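Transmembrane oligosaccharyl transferase (Archaeoglobus fulgidus, PDB 3WAJ) is an integral membrane protein of the STT3/AglB oligosaccharyl transferase family, with a zinc-bound N-terminal part of the GT-C class and a large C-terminal region. Local coordinates at residues Trp39-Gly44 against Ser104-Leu109; Val108-Pro113 against Ser155-Asn160. All coordinates share one frame; numbering follows the deposited sequence.

Contact 1 (Trp39-Gly44 against Ser104-Leu109)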
ATOM      1  N   TRP A  39      -3.648  19.398  10.120  1.00 40.43           N
ATOM      2  CA  TRP A  39      -3.648  20.517   9.187  1.00 41.10           C
ATOM      3  C   TRP A  39      -4.627  20.289   8.029  1.00 38.12           C
ATOM      4  O   TRP A  39      -5.044  21.242   7.385  1.00 42.24           O
ATOM      5  CB  TRP A  39      -2.226  20.791   8.679  1.00 41.66           C
ATOM      6  CG  TRP A  39      -1.369  19.564   8.666  1.00 44.76           C
ATOM      7  CD1 TRP A  39      -0.527  19.137   9.656  1.00 42.51           C
ATOM      8  CD2 TRP A  39      -1.277  18.594   7.611  1.00 38.39           C
ATOM      9  NE1 TRP A  39       0.089  17.963   9.276  1.00 43.03           N
ATOM     10  CE2 TRP A  39      -0.353  17.608   8.026  1.00 39.61           C
ATOM     11  CE3 TRP A  39      -1.885  18.466   6.357  1.00 29.55           C
ATOM     12  CZ2 TRP A  39      -0.027  16.495   7.230  1.00 42.06           C
ATOM     13  CZ3 TRP A  39      -1.557  17.381   5.564  1.00 34.59           C
ATOM     14  CH2 TRP A  39      -0.643  16.397   6.006  1.00 36.99           C
ATOM     15  N   THR A  40      -4.984  19.030   7.780  1.00 32.54           N
ATOM     16  CA  THR A  40      -6.088  18.685   6.883  1.00 38.82           C
ATOM     17  C   THR A  40      -6.740  17.443   7.474  1.00 37.74           C
ATOM     18  O   THR A  40      -6.273  16.947   8.501  1.00 38.88           O
ATOM     19  CB  THR A  40      -5.577  18.364   5.464  1.00 38.68           C
ATOM     20  OG1 THR A  40      -6.649  18.451   4.520  1.00 43.56           O
ATOM     21  CG2 THR A  40      -4.988  16.956   5.417  1.00 29.91           C
ATOM     22  N   VAL A  41      -7.808  16.924   6.869  1.00 38.16           N
ATOM     23  CA  VAL A  41      -8.270  15.614   7.325  1.00 33.48           C
ATOM     24  C   VAL A  41      -7.531  14.590   6.500  1.00 38.89           C
ATOM     25  O   VAL A  41      -7.594  14.569   5.266  1.00 40.26           O
ATOM     26  CB  VAL A  41      -9.819  15.412   7.362  1.00 50.13           C
ATOM     27  CG1 VAL A  41     -10.492  16.222   6.328  1.00 54.24           C
ATOM     28  CG2 VAL A  41     -10.195  13.908   7.241  1.00 37.06           C
ATOM     29  N   ARG A  42      -6.808  13.748   7.214  1.00 40.33           N
ATOM     30  CA  ARG A  42      -5.671  13.053   6.657  1.00 41.08           C
ATOM     31  C   ARG A  42      -5.906  11.555   6.762  1.00 39.76           C
ATOM     32  O   ARG A  42      -5.745  10.971   7.828  1.00 41.36           O
ATOM     33  CB  ARG A  42      -4.432  13.497   7.441  1.00 38.41           C
ATOM     34  CG  ARG A  42      -3.179  12.743   7.176  1.00 38.75           C
ATOM     35  CD  ARG A  42      -2.053  13.263   8.057  1.00 36.18           C
ATOM     36  NE  ARG A  42      -0.832  12.522   7.765  1.00 38.61           N
ATOM     37  CZ  ARG A  42      -0.280  11.653   8.593  1.00 48.87           C
ATOM     38  NH1 ARG A  42      -0.825  11.451   9.789  1.00 47.82           N
ATOM     39  NH2 ARG A  42       0.819  11.004   8.229  1.00 51.14           N
ATOM     40  N   LEU A  43      -6.323  10.957   5.647  1.00 40.88           N
ATOM     41  CA  LEU A  43      -6.581   9.523   5.555  1.00 40.94           C
ATOM     42  C   LEU A  43      -5.241   8.801   5.621  1.00 33.73           C
ATOM     43  O   LEU A  43      -4.215   9.372   5.267  1.00 34.24           O
ATOM     44  CB  LEU A  43      -7.314   9.182   4.236  1.00 44.92           C
ATOM     45  CG  LEU A  43      -8.699   9.805   4.009  1.00 43.54           C
ATOM     46  CD1 LEU A  43      -9.249   9.490   2.608  1.00 36.23           C
ATOM     47  CD2 LEU A  43      -9.685   9.349   5.075  1.00 41.99           C
ATOM     48  N   GLY A  44      -5.247   7.551   6.065  1.00 30.97           N
ATOM     49  CA  GLY A  44      -4.010   6.811   6.225  1.00 33.46           C
ATOM     50  C   GLY A  44      -3.437   6.275   4.927  1.00 38.20           C
ATOM     51  O   GLY A  44      -4.129   6.235   3.894  1.00 38.74           O
ATOM     52  N   SER A 104     -14.924  17.230   4.144  1.00 47.61           N
ATOM     53  CA  SER A 104     -16.150  16.647   4.693  1.00 53.49           C
ATOM     54  C   SER A 104     -16.269  15.165   4.353  1.00 49.40           C
ATOM     55  O   SER A 104     -16.543  14.347   5.228  1.00 51.94           O
ATOM     56  CB  SER A 104     -17.377  17.393   4.185  1.00 57.58           C
ATOM     57  OG  SER A 104     -17.096  18.765   4.058  1.00 68.77           O
ATOM     58  N   LEU A 105     -16.058  14.827   3.080  1.00 45.89           N
ATOM     59  CA  LEU A 105     -16.113  13.438   2.627  1.00 42.54           C
ATOM     60  C   LEU A 105     -15.095  12.607   3.395  1.00 40.67           C
ATOM     61  O   LEU A 105     -15.442  11.577   3.981  1.00 47.87           O
ATOM     62  CB  LEU A 105     -15.800  13.357   1.137  1.00 42.43           C
ATOM     63  CG  LEU A 105     -16.451  12.265   0.288  1.00 41.68           C
ATOM     64  CD1 LEU A 105     -15.496  11.780  -0.790  1.00 31.74           C
ATOM     65  CD2 LEU A 105     -16.987  11.098   1.123  1.00 41.01           C
ATOM     66  N   ARG A 106     -13.846  13.074   3.396  1.00 34.86           N
ATOM     67  CA  ARG A 106     -12.738  12.389   4.059  1.00 35.39           C
ATOM     68  C   ARG A 106     -13.030  12.103   5.526  1.00 38.41           C
ATOM     69  O   ARG A 106     -12.768  11.000   6.027  1.00 40.37           O
ATOM     70  CB  ARG A 106     -11.447  13.216   3.910  1.00 35.13           C
ATOM     71  CG  ARG A 106     -10.656  12.897   2.632  1.00 36.71           C
ATOM     72  CD  ARG A 106      -9.359  13.693   2.550  1.00 35.33           C
ATOM     73  NE  ARG A 106      -9.565  14.935   1.815  1.00 44.39           N
ATOM     74  CZ  ARG A 106      -8.977  16.085   2.091  1.00 44.34           C
ATOM     75  NH1 ARG A 106      -8.130  16.179   3.096  1.00 50.79           N
ATOM     76  NH2 ARG A 106      -9.241  17.133   1.353  1.00 54.31           N
ATOM     77  N   ALA A 107     -13.585  13.101   6.209  1.00 44.00           N
ATOM     78  CA  ALA A 107     -13.961  12.963   7.620  1.00 46.26           C
ATOM     79  C   ALA A 107     -14.916  11.790   7.807  1.00 41.26           C
ATOM     80  O   ALA A 107     -14.653  10.874   8.608  1.00 44.46           O
ATOM     81  CB  ALA A 107     -14.592  14.241   8.126  1.00 43.67           C
ATOM     82  N   VAL A 108     -16.024  11.815   7.070  1.00 35.95           N
ATOM     83  CA  VAL A 108     -16.953  10.683   7.090  1.00 43.62           C
ATOM     84  C   VAL A 108     -16.218   9.359   6.806  1.00 41.57           C
ATOM     85  O   VAL A 108     -16.289   8.427   7.607  1.00 44.88           O
ATOM     86  CB  VAL A 108     -18.154  10.894   6.127  1.00 49.89           C
ATOM     87  CG1 VAL A 108     -19.011   9.630   6.046  1.00 49.08           C
ATOM     88  CG2 VAL A 108     -19.007  12.074   6.583  1.00 47.45           C
ATOM     89  N   LEU A 109     -15.502   9.286   5.684  1.00 37.84           N
ATOM     90  CA  LEU A 109     -14.784   8.066   5.323  1.00 40.30           C
ATOM     91  C   LEU A 109     -13.823   7.625   6.419  1.00 41.40           C
ATOM     92  O   LEU A 109     -13.643   6.432   6.628  1.00 42.94           O
ATOM     93  CB  LEU A 109     -14.023   8.238   4.008  1.00 36.26           C
ATOM     94  CG  LEU A 109     -14.907   8.616   2.835  1.00 38.19           C
ATOM     95  CD1 LEU A 109     -14.092   8.609   1.540  1.00 32.40           C
ATOM     96  CD2 LEU A 109     -16.117   7.670   2.736  1.00 40.27           C
TER

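Contact 2 (Val108-Pro113 against Ser155-Asn160)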
ATOM      1  N   VAL A 108     -16.024  11.815   7.070  1.00 35.95           N
ATOM      2  CA  VAL A 108     -16.953  10.683   7.090  1.00 43.62           C
ATOM      3  C   VAL A 108     -16.218   9.359   6.806  1.00 41.57           C
ATOM      4  O   VAL A 108     -16.289   8.427   7.607  1.00 44.88           O
ATOM      5  CB  VAL A 108     -18.154  10.894   6.127  1.00 49.89           C
ATOM      6  CG1 VAL A 108     -19.011   9.630   6.046  1.00 49.08           C
ATOM      7  CG2 VAL A 108     -19.007  12.074   6.583  1.00 47.45           C
ATOM      8  N   LEU A 109     -15.502   9.286   5.684  1.00 37.84           N
ATOM      9  CA  LEU A 109     -14.784   8.066   5.323  1.00 40.30           C
ATOM     10  C   LEU A 109     -13.823   7.625   6.419  1.00 41.40           C
ATOM     11  O   LEU A 109     -13.643   6.432   6.628  1.00 42.94           O
ATOM     12  CB  LEU A 109     -14.023   8.238   4.008  1.00 36.26           C
ATOM     13  CG  LEU A 109     -14.907   8.616   2.835  1.00 38.19           C
ATOM     14  CD1 LEU A 109     -14.092   8.609   1.540  1.00 32.40           C
ATOM     15  CD2 LEU A 109     -16.117   7.670   2.736  1.00 40.27           C
ATOM     16  N   ALA A 110     -13.224   8.585   7.124  1.00 40.96           N
ATOM     17  CA  ALA A 110     -12.272   8.281   8.207  1.00 43.07           C
ATOM     18  C   ALA A 110     -12.866   7.395   9.298  1.00 45.29           C
ATOM     19  O   ALA A 110     -12.174   6.550   9.866  1.00 46.21           O
ATOM     20  CB  ALA A 110     -11.712   9.571   8.817  1.00 38.86           C
ATOM     21  N   PHE A 111     -14.144   7.599   9.600  1.00 46.52           N
ATOM     22  CA  PHE A 111     -14.799   6.846  10.668  1.00 45.04           C
ATOM     23  C   PHE A 111     -15.162   5.425  10.282  1.00 47.67           C
ATOM     24  O   PHE A 111     -15.294   4.563  11.142  1.00 49.01           O
ATOM     25  CB  PHE A 111     -16.048   7.572  11.146  1.00 39.73           C
ATOM     26  CG  PHE A 111     -15.747   8.780  11.953  1.00 41.30           C
ATOM     27  CD1 PHE A 111     -15.380   8.659  13.282  1.00 42.66           C
ATOM     28  CD2 PHE A 111     -15.800  10.045  11.381  1.00 46.22           C
ATOM     29  CE1 PHE A 111     -15.084   9.791  14.034  1.00 47.05           C
ATOM     30  CE2 PHE A 111     -15.506  11.184  12.129  1.00 42.88           C
ATOM     31  CZ  PHE A 111     -15.148  11.057  13.451  1.00 42.75           C
ATOM     32  N   ILE A 112     -15.329   5.190   8.988  1.00 44.30           N
ATOM     33  CA  ILE A 112     -15.800   3.902   8.500  1.00 38.97           C
ATOM     34  C   ILE A 112     -14.981   2.673   8.945  1.00 45.19           C
ATOM     35  O   ILE A 112     -15.567   1.668   9.354  1.00 49.28           O
ATOM     36  CB  ILE A 112     -16.019   3.938   6.970  1.00 39.40           C
ATOM     37  CG1 ILE A 112     -17.257   4.785   6.679  1.00 40.08           C
ATOM     38  CG2 ILE A 112     -16.166   2.515   6.375  1.00 33.05           C
ATOM     39  CD1 ILE A 112     -17.506   5.061   5.211  1.00 44.07           C
ATOM     40  N   PRO A 113     -13.637   2.733   8.861  1.00 44.95           N
ATOM     41  CA  PRO A 113     -12.909   1.533   9.303  1.00 37.83           C
ATOM     42  C   PRO A 113     -12.948   1.367  10.817  1.00 43.92           C
ATOM     43  O   PRO A 113     -12.948   0.236  11.320  1.00 45.60           O
ATOM     44  CB  PRO A 113     -11.471   1.792   8.826  1.00 37.27           C
ATOM     45  CG  PRO A 113     -11.379   3.301   8.681  1.00 44.04           C
ATOM     46  CD  PRO A 113     -12.744   3.724   8.220  1.00 47.34           C
ATOM     47  N   SER A 155      -7.777  -0.671  10.941  1.00 45.59           N
ATOM     48  CA  SER A 155      -9.113  -0.667  11.519  1.00 46.29           C
ATOM     49  C   SER A 155      -9.270   0.595  12.362  1.00 46.95           C
ATOM     50  O   SER A 155     -10.243   0.794  13.091  1.00 47.90           O
ATOM     51  CB  SER A 155      -9.257  -1.907  12.388  1.00 44.59           C
ATOM     52  OG  SER A 155     -10.601  -2.165  12.677  1.00 58.49           O
ATOM     53  N   ILE A 156      -8.264   1.441  12.235  1.00 46.00           N
ATOM     54  CA  ILE A 156      -8.134   2.691  12.963  1.00 47.04           C
ATOM     55  C   ILE A 156      -8.829   3.824  12.188  1.00 49.10           C
ATOM     56  O   ILE A 156      -9.058   3.704  10.976  1.00 47.45           O
ATOM     57  CB  ILE A 156      -6.617   2.981  13.153  1.00 58.90           C
ATOM     58  CG1 ILE A 156      -6.263   3.035  14.620  1.00 60.77           C
ATOM     59  CG2 ILE A 156      -6.151   4.214  12.423  1.00 58.45           C
ATOM     60  CD1 ILE A 156      -6.531   1.743  15.296  1.00 65.03           C
ATOM     61  N   LEU A 157      -9.183   4.902  12.891  1.00 49.26           N
ATOM     62  CA  LEU A 157      -9.683   6.134  12.269  1.00 48.92           C
ATOM     63  C   LEU A 157      -8.848   6.489  11.034  1.00 49.11           C
ATOM     64  O   LEU A 157      -7.612   6.544  11.101  1.00 45.51           O
ATOM     65  CB  LEU A 157      -9.564   7.290  13.268  1.00 51.19           C
ATOM     66  CG  LEU A 157     -10.583   8.418  13.450  1.00 46.54           C
ATOM     67  CD1 LEU A 157      -9.818   9.692  13.706  1.00 44.98           C
ATOM     68  CD2 LEU A 157     -11.555   8.581  12.296  1.00 42.90           C
ATOM     69  N   GLY A 158      -9.507   6.728   9.903  1.00 41.46           N
ATOM     70  CA  GLY A 158      -8.790   7.198   8.730  1.00 31.18           C
ATOM     71  C   GLY A 158      -8.220   6.130   7.806  1.00 43.96           C
ATOM     72  O   GLY A 158      -7.946   6.429   6.642  1.00 41.02           O
ATOM     73  N   PHE A 159      -8.024   4.898   8.284  1.00 45.36           N
ATOM     74  CA  PHE A 159      -7.517   3.872   7.381  1.00 38.42           C
ATOM     75  C   PHE A 159      -8.635   3.165   6.630  1.00 42.20           C
ATOM     76  O   PHE A 159      -8.849   1.955   6.777  1.00 37.93           O
ATOM     77  CB  PHE A 159      -6.600   2.850   8.058  1.00 33.44           C
ATOM     78  CG  PHE A 159      -5.593   2.272   7.108  1.00 38.03           C
ATOM     79  CD1 PHE A 159      -4.350   2.875   6.953  1.00 35.67           C
ATOM     80  CD2 PHE A 159      -5.921   1.192   6.296  1.00 36.83           C
ATOM     81  CE1 PHE A 159      -3.427   2.382   6.040  1.00 32.29           C
ATOM     82  CE2 PHE A 159      -5.001   0.674   5.370  1.00 31.29           C
ATOM     83  CZ  PHE A 159      -3.755   1.273   5.236  1.00 32.17           C
ATOM     84  N   ASN A 160      -9.331   3.933   5.802  1.00 41.01           N
ATOM     85  CA  ASN A 160     -10.519   3.444   5.129  1.00 39.41           C
ATOM     86  C   ASN A 160     -10.182   2.506   3.973  1.00 42.23           C
ATOM     87  O   ASN A 160     -10.194   2.908   2.808  1.00 42.74           O
ATOM     88  CB  ASN A 160     -11.364   4.614   4.631  1.00 36.80           C
ATOM     89  CG  ASN A 160     -12.660   4.156   4.048  1.00 41.06           C
ATOM     90  OD1 ASN A 160     -13.280   3.222   4.564  1.00 45.22           O
ATOM     91  ND2 ASN A 160     -13.063   4.766   2.946  1.00 43.57           N
TER

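Contact 1 (Trp39-Gly44 against Ser104-Leu109)
Arg106 reaches from its helix into the loop of residues 39-44 and grips it with one nitrogen. NH1 of Arg106 donates to the backbone O of Val41 at 2.8 Å and to OG1 of Thr40 at 3.1 Å. Both acceptors lie at the edge of the guanidinium, close to its plane. The bond to Val41 uses a lone pair of the carbonyl, in its own plane, with a C=O...N angle of 142°. A bend at chi3 (-93°) swings the end of the Arg106 chain round to these oxygens, while Thr40 holds OG1 on the far side of its CB from the backbone N (chi1 -162°). The other two guanidinium nitrogens add weak bonds, NE to the hydroxyl of Tyr52 and NH2 to that of Tyr504, so each of the three has an oxygen partner, two of them only weakly. The loop runs on into helix 47-60, whose first residue, Asp47, is a zinc ligand. Through its weak bond to Tyr504, within the AglB core range, Arg106 also links the STT3 N-terminal region to that part of the chain. Behind the polar end, van der Waals contacts of the Val41 and Leu43 methyls with the Arg106 chain and the helix backbone form the close-packed part. CG2 of Val41 rests 3.6 Å from CB of Arg106 and equally close to the backbone N of Ala107. Leu43 comes in across the aliphatic chain, its CD1 3.7 Å from CG of Arg106, and its other methyl, CD2, lies 3.6 Å from the backbone O of Arg106. Packing thins toward Ala107, which is partly exposed: its CB comes no nearer to CG2 of Val41 than 4.5 Å.

Contact 2 (Val108-Pro113 against Ser155-Asn160)
Ser155 meets Pro113 through the main chain, where two carbonyl oxygens, both acceptors, come close without a hydrogen bond. At Ile156 the carbonyl O takes on two neighbours: it accepts a hydrogen bond from the backbone N of Phe159, closing a type II beta turn, and lies 3.3 Å from CG of the Pro113 ring. Leu157 starts out directed away from the helix, but its CD2 methyl returns to it. That methyl sits over one face of the Phe111 ring, 4.1 Å from the centroid and 17° off the normal, a CH-pi contact shifted toward the rim; the two side chains run side by side. CD2 of Leu157 also packs 3.6 Å from CB of Ala110. Gly158 fills the third position of the turn with a positive phi, as is usual for type II turns, and its CA approaches that of Ala110 to 3.7 Å. Here the one hydrogen bond of the interface forms: N of Gly158 donates almost straight (172°) to O of Ala110 at 2.7 Å. The helix is kinked at Pro113, which has no N-H to offer the preceding turn. The Phe159 side chain sets off away from the helix, while its backbone O lies 3.3 Å from CB of Pro113. Asn160 then lies across the Pro113 ring at about a right angle. With CG opposite its backbone N (chi1 -175°), its amide brings OD1 to 3.5 Å from CG2 of Ile112 and ND2 toward CB of Leu109. Around the contact, helix 84-96 touches Ile112 and Asn160 through Leu86, helix 47-60 reaches Asn160 with Tyr51, and helix 33-36 packs Val36 on Ala110 and Leu157.

In the fold
Helix 102-118 serves both contacts, its earlier turns holding loop 39-44 and its kinked later turn holding loop 155-160; the contact centres lie about 9 Å apart. The loops also meet each other directly: N of Gly44 probably donates a hydrogen bond to O of Gly158 at 3.0 Å, and CA of Gly44 packs 4.0 Å from CD1 of Phe159. Each loop leads to zinc ligands, the first to Asp47 and the second to Asp161 and His163. Contact 2 is nearer the metal, with the Phe159 side chain about 5 Å from zinc, against about 12 Å for Leu43 in contact 1. Both loops that lead to zinc ligands thus pack on one helix.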